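Local coordinates for methyltransferase (Pyrococcus horikoshii, PDB 1IXK), which probably acts as an RNA cytosine-5 methyltransferase of the RsmB/NOP family, using S-adenosyl-L-methionine as methyl donor, at residues Leu52-Val56 / Gln57-Lys61; Glu85-Ile89 / Thr90-Glu94. All coordinates share one frame; numbering follows the deposited sequence.

Both contacts belong to the small N-terminal domain, whose order of strand, helix, two strands, helix and strand, with its four-stranded antiparallel sheet, is that of a ferredoxin-like fold. Contact 1 comes first and leads from strand 46-49 into helix 56-65; contact 2 follows strand 79-82 and leads into helix 93-96. Each is therefore the capped start of one of the two helices. Their centres lie about 16 Å apart, yet they touch, Leu59 CD2 standing 3.7 Å from Glu94 CG. Arg62, farther along helix 56-65, forms a salt bridge with Glu94. Lying away from the predicted S-adenosyl-L-methionine site and nucleophile, the two caps join strands of this sheet to its helices.

Contact 1 (Leu52-Val56 / Gln57-Lys61); sequences LKISV and QDLVK
Ser55 and Asp58 meet where the chain turns into helix 56-65, with Ser55 as the N-cap. Its OG lies between the backbone N and the carbonyl carbon (chi1 72°), a rotation that turns the hydroxyl to the first turn of the helix, where it accepts from Asp58 N at 3.0 Å in a fairly straight bond (159° at the hydrogen). The same OG also donates, weakly, to Asp58 OD2. A direct capping box would have the carboxylate accept from the N-cap amide; here a water does the bridging, accepting from Ser55 N and donating to Asp58 OD2, 3.0 Å from that oxygen. Asp58 reaches back because its CG stands beside its own backbone N, anti to the carbonyl carbon (chi1 -70°).

Next to the polar cap, Ile54 and Leu59 form a hydrophobic staple, the residue before the cap against the fourth of the helix. The extended Ile54 chain crosses Leu59 at about a right angle, its CD1 3.9 Å from Leu59 CB, while Ile54 CG1 runs past Asp58 CB at 3.8 Å. Along the backbone Leu59 N bonds to Ser55 O at 3.1 Å and Val60 N to Val56 O at 3.0 Å, the first rungs of the helix. Val56 CG1 and Val60 CG2 touch one turn apart, and both valines lean on Phe80 of strand 79-82, as Ile54 and Leu59 do on Val49. The chemistry is that of a helix start: an amide satisfied by a hydroxyl, apolar groups joined beside it, and a carboxylate probably favoured by the partial positive charge of the helix end.

Contact 2 (Glu85-Ile89 / Thr90-Glu94); sequences EPFSI and TSTPE
Thr92 and Ile89 meet at the N-cap of helix 93-96, reached through two overlapping type I turns, 88-91 and 89-92, that make a short 3-10 turn in the ferredoxin-like domain. A chi1 of 63° puts Thr92 OG1 on the side of its own backbone, where the hydroxyl donates back to Ile89 O at 2.7 Å while accepting from Phe95 N in the helix. Thr92 N adds a weak bond to the same carbonyl.

The methyl of Thr92 faces another way: CG2 lies 3.6 Å from Phe87 CE2, approaching the ring obliquely, and 4.0 Å from Ile89 CD1, whose side chain it also crosses at a slant. Phe87 in turn meets Phe68 edge-to-face. With an alanine in place of Thr92, the hydroxyl and the methyl are both gone, which would probably leave Phe95 N without this acceptor and Ile89 O without its hydroxyl donor, and open a gap between Phe87 and Ile89.

Ahead of the cap, Ser91 N bonds to Ser88 O at 3.0 Å, closing the first turn. On Ser88 the OG receives the hydroxyl of Thr90 and, weakly, Thr90 N. Glu85 reaches the entry to the turn with an extended side chain (chi2 177°): OE1 pairs with Arg45, and Ile89 N donates to the anti lone pair of Glu85 OE2 at 2.9 Å.

Contact 1 (Leu52-Val56 / Gln57-Lys61)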
loop_
_atom_site.group_PDB
_atom_site.type_symbol
_atom_site.label_atom_id
_atom_site.label_comp_id
_atom_site.label_asym_id
_atom_site.label_seq_id
_atom_site.Cartn_x
_atom_site.Cartn_y
_atom_site.Cartn_z
ATOM N N LEU A 52 8.521 -7.321 16.974
ATOM C CA LEU A 52 8.980 -8.692 17.143
ATOM C C LEU A 52 10.222 -8.632 18.025
ATOM O O LEU A 52 10.592 -9.621 18.658
ATOM C CB LEU A 52 9.353 -9.326 15.802
ATOM C CG LEU A 52 8.237 -9.848 14.893
ATOM C CD1 LEU A 52 8.852 -10.434 13.642
ATOM C CD2 LEU A 52 7.416 -10.904 15.627
ATOM N N LYS A 53 10.853 -7.459 18.067
ATOM C CA LYS A 53 12.066 -7.271 18.856
ATOM C C LYS A 53 12.004 -6.231 19.968
ATOM O O LYS A 53 12.835 -6.250 20.873
ATOM C CB LYS A 53 13.235 -6.932 17.934
ATOM C CG LYS A 53 13.676 -8.069 17.039
ATOM C CD LYS A 53 15.002 -7.745 16.375
ATOM C CE LYS A 53 15.599 -8.967 15.706
ATOM N NZ LYS A 53 16.984 -8.701 15.249
ATOM N N ILE A 54 11.032 -5.324 19.914
ATOM C CA ILE A 54 10.926 -4.291 20.940
ATOM C C ILE A 54 9.571 -3.592 20.920
ATOM O O ILE A 54 8.955 -3.446 19.864
ATOM C CB ILE A 54 12.044 -3.236 20.758
ATOM C CG1 ILE A 54 12.005 -2.224 21.903
ATOM C CG2 ILE A 54 11.882 -2.537 19.413
ATOM C CD1 ILE A 54 13.114 -1.197 21.843
ATOM N N SER A 55 9.108 -3.160 22.091
ATOM C CA SER A 55 7.826 -2.478 22.186
ATOM C C SER A 55 7.947 -1.084 21.584
ATOM O O SER A 55 9.047 -0.546 21.455
ATOM C CB SER A 55 7.380 -2.360 23.648
ATOM O OG SER A 55 8.164 -1.411 24.353
ATOM N N VAL A 56 6.810 -0.507 21.213
ATOM C CA VAL A 56 6.788 0.828 20.637
ATOM C C VAL A 56 7.224 1.840 21.691
ATOM O O VAL A 56 8.003 2.752 21.407
ATOM C CB VAL A 56 5.372 1.190 20.135
ATOM C CG1 VAL A 56 5.332 2.637 19.669
ATOM C CG2 VAL A 56 4.977 0.257 18.998
ATOM N N GLN A 57 6.733 1.650 22.912
ATOM C CA GLN A 57 7.048 2.538 24.025
ATOM C C GLN A 57 8.554 2.607 24.285
ATOM O O GLN A 57 9.110 3.690 24.472
ATOM C CB GLN A 57 6.328 2.062 25.288
ATOM C CG GLN A 57 5.980 3.173 26.263
ATOM C CD GLN A 57 5.654 2.650 27.650
ATOM O OE1 GLN A 57 6.528 2.145 28.356
ATOM N NE2 GLN A 57 4.391 2.761 28.045
ATOM N N ASP A 58 9.212 1.450 24.296
ATOM C CA ASP A 58 10.651 1.400 24.534
ATOM C C ASP A 58 11.486 1.970 23.392
ATOM O O ASP A 58 12.462 2.685 23.629
ATOM C CB ASP A 58 11.107 -0.037 24.815
ATOM C CG ASP A 58 10.629 -0.546 26.160
ATOM O OD1 ASP A 58 10.544 0.267 27.104
ATOM O OD2 ASP A 58 10.349 -1.758 26.281
ATOM N N LEU A 59 11.115 1.645 22.156
ATOM C CA LEU A 59 11.851 2.137 20.999
ATOM C C LEU A 59 11.783 3.658 20.935
ATOM O O LEU A 59 12.789 4.323 20.673
ATOM C CB LEU A 59 11.286 1.525 19.709
ATOM C CG LEU A 59 11.950 1.881 18.372
ATOM C CD1 LEU A 59 11.619 3.318 17.986
ATOM C CD2 LEU A 59 13.454 1.683 18.467
ATOM N N VAL A 60 10.598 4.208 21.175
ATOM C CA VAL A 60 10.411 5.654 21.141
ATOM C C VAL A 60 11.296 6.366 22.158
ATOM O O VAL A 60 11.886 7.402 21.857
ATOM C CB VAL A 60 8.940 6.034 21.405
ATOM C CG1 VAL A 60 8.822 7.532 21.659
ATOM C CG2 VAL A 60 8.082 5.633 20.203
ATOM N N LYS A 61 11.382 5.817 23.365
ATOM C CA LYS A 61 12.209 6.429 24.399
ATOM C C LYS A 61 13.677 6.412 23.983
ATOM O O LYS A 61 14.398 7.388 24.182
ATOM C CB LYS A 61 12.024 5.698 25.727
ATOM C CG LYS A 61 10.623 5.840 26.295
ATOM C CD LYS A 61 10.422 4.950 27.511
ATOM C CE LYS A 61 8.992 5.031 28.016
ATOM N NZ LYS A 61 8.745 4.032 29.089
HETATM O O HOH W 1 10.765 -4.055 24.472
#

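Contact 2 (Glu85-Ile89 / Thr90-Glu94)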
loop_
_atom_site.group_PDB
_atom_site.type_symbol
_atom_site.label_atom_id
_atom_site.label_comp_id
_atom_site.label_asym_id
_atom_site.label_seq_id
_atom_site.Cartn_x
_atom_site.Cartn_y
_atom_site.Cartn_z
ATOM N N GLU A 85 15.733 14.736 12.587
ATOM C CA GLU A 85 16.646 13.633 12.366
ATOM C C GLU A 85 18.046 14.183 12.540
ATOM O O GLU A 85 18.709 14.519 11.552
ATOM C CB GLU A 85 16.480 13.087 10.950
ATOM C CG GLU A 85 17.002 11.680 10.763
ATOM C CD GLU A 85 16.746 11.157 9.363
ATOM O OE1 GLU A 85 15.982 11.804 8.616
ATOM O OE2 GLU A 85 17.304 10.096 9.011
ATOM N N PRO A 86 18.519 14.283 13.796
ATOM C CA PRO A 86 19.866 14.811 13.982
ATOM C C PRO A 86 20.780 14.199 12.944
ATOM O O PRO A 86 21.235 14.912 12.037
ATOM C CB PRO A 86 20.222 14.400 15.418
ATOM C CG PRO A 86 19.334 13.261 15.700
ATOM C CD PRO A 86 18.042 13.675 15.046
ATOM N N PHE A 87 21.046 12.896 13.063
ATOM C CA PHE A 87 21.900 12.209 12.092
ATOM C C PHE A 87 21.045 11.139 11.426
ATOM O O PHE A 87 19.927 10.881 11.868
ATOM C CB PHE A 87 23.132 11.570 12.763
ATOM C CG PHE A 87 22.806 10.654 13.923
ATOM C CD1 PHE A 87 22.331 11.171 15.127
ATOM C CD2 PHE A 87 22.975 9.275 13.812
ATOM C CE1 PHE A 87 22.035 10.329 16.202
ATOM C CE2 PHE A 87 22.684 8.427 14.878
ATOM C CZ PHE A 87 22.211 8.954 16.075
ATOM N N SER A 88 21.566 10.522 10.368
ATOM C CA SER A 88 20.837 9.491 9.629
ATOM C C SER A 88 20.250 8.410 10.521
ATOM O O SER A 88 20.965 7.768 11.289
ATOM C CB SER A 88 21.751 8.846 8.589
ATOM O OG SER A 88 21.045 7.865 7.851
ATOM N N ILE A 89 18.942 8.202 10.396
ATOM C CA ILE A 89 18.247 7.203 11.194
ATOM C C ILE A 89 18.739 5.800 10.856
ATOM O O ILE A 89 18.670 4.893 11.686
ATOM C CB ILE A 89 16.713 7.279 10.976
ATOM C CG1 ILE A 89 16.000 6.291 11.900
ATOM C CG2 ILE A 89 16.371 6.979 9.524
ATOM C CD1 ILE A 89 16.153 6.610 13.367
ATOM N N THR A 90 19.243 5.625 9.640
ATOM C CA THR A 90 19.746 4.323 9.218
ATOM C C THR A 90 21.153 4.042 9.756
ATOM O O THR A 90 21.710 2.968 9.535
ATOM C CB THR A 90 19.744 4.196 7.673
ATOM O OG1 THR A 90 20.367 5.347 7.091
ATOM C CG2 THR A 90 18.314 4.074 7.150
ATOM N N SER A 91 21.725 5.003 10.473
ATOM C CA SER A 91 23.057 4.819 11.046
ATOM C C SER A 91 22.944 4.456 12.523
ATOM O O SER A 91 23.948 4.232 13.196
ATOM C CB SER A 91 23.896 6.095 10.891
ATOM O OG SER A 91 24.172 6.369 9.528
ATOM N N THR A 92 21.713 4.396 13.021
ATOM C CA THR A 92 21.464 4.063 14.422
ATOM C C THR A 92 21.509 2.562 14.672
ATOM O O THR A 92 21.251 1.766 13.770
ATOM C CB THR A 92 20.079 4.545 14.873
ATOM O OG1 THR A 92 19.072 3.867 14.112
ATOM C CG2 THR A 92 19.938 6.043 14.669
ATOM N N PRO A 93 21.846 2.157 15.909
ATOM C CA PRO A 93 21.910 0.736 16.256
ATOM C C PRO A 93 20.504 0.146 16.129
ATOM O O PRO A 93 20.337 -1.028 15.797
ATOM C CB PRO A 93 22.393 0.756 17.706
ATOM C CG PRO A 93 23.205 2.008 17.778
ATOM C CD PRO A 93 22.351 2.988 17.016
ATOM N N GLU A 94 19.501 0.979 16.403
ATOM C CA GLU A 94 18.100 0.575 16.316
ATOM C C GLU A 94 17.808 0.007 14.928
ATOM O O GLU A 94 17.222 -1.064 14.791
ATOM C CB GLU A 94 17.174 1.771 16.562
ATOM C CG GLU A 94 17.059 2.248 18.010
ATOM C CD GLU A 94 18.351 2.819 18.566
ATOM O OE1 GLU A 94 19.173 3.328 17.776
ATOM O OE2 GLU A 94 18.536 2.773 19.802
#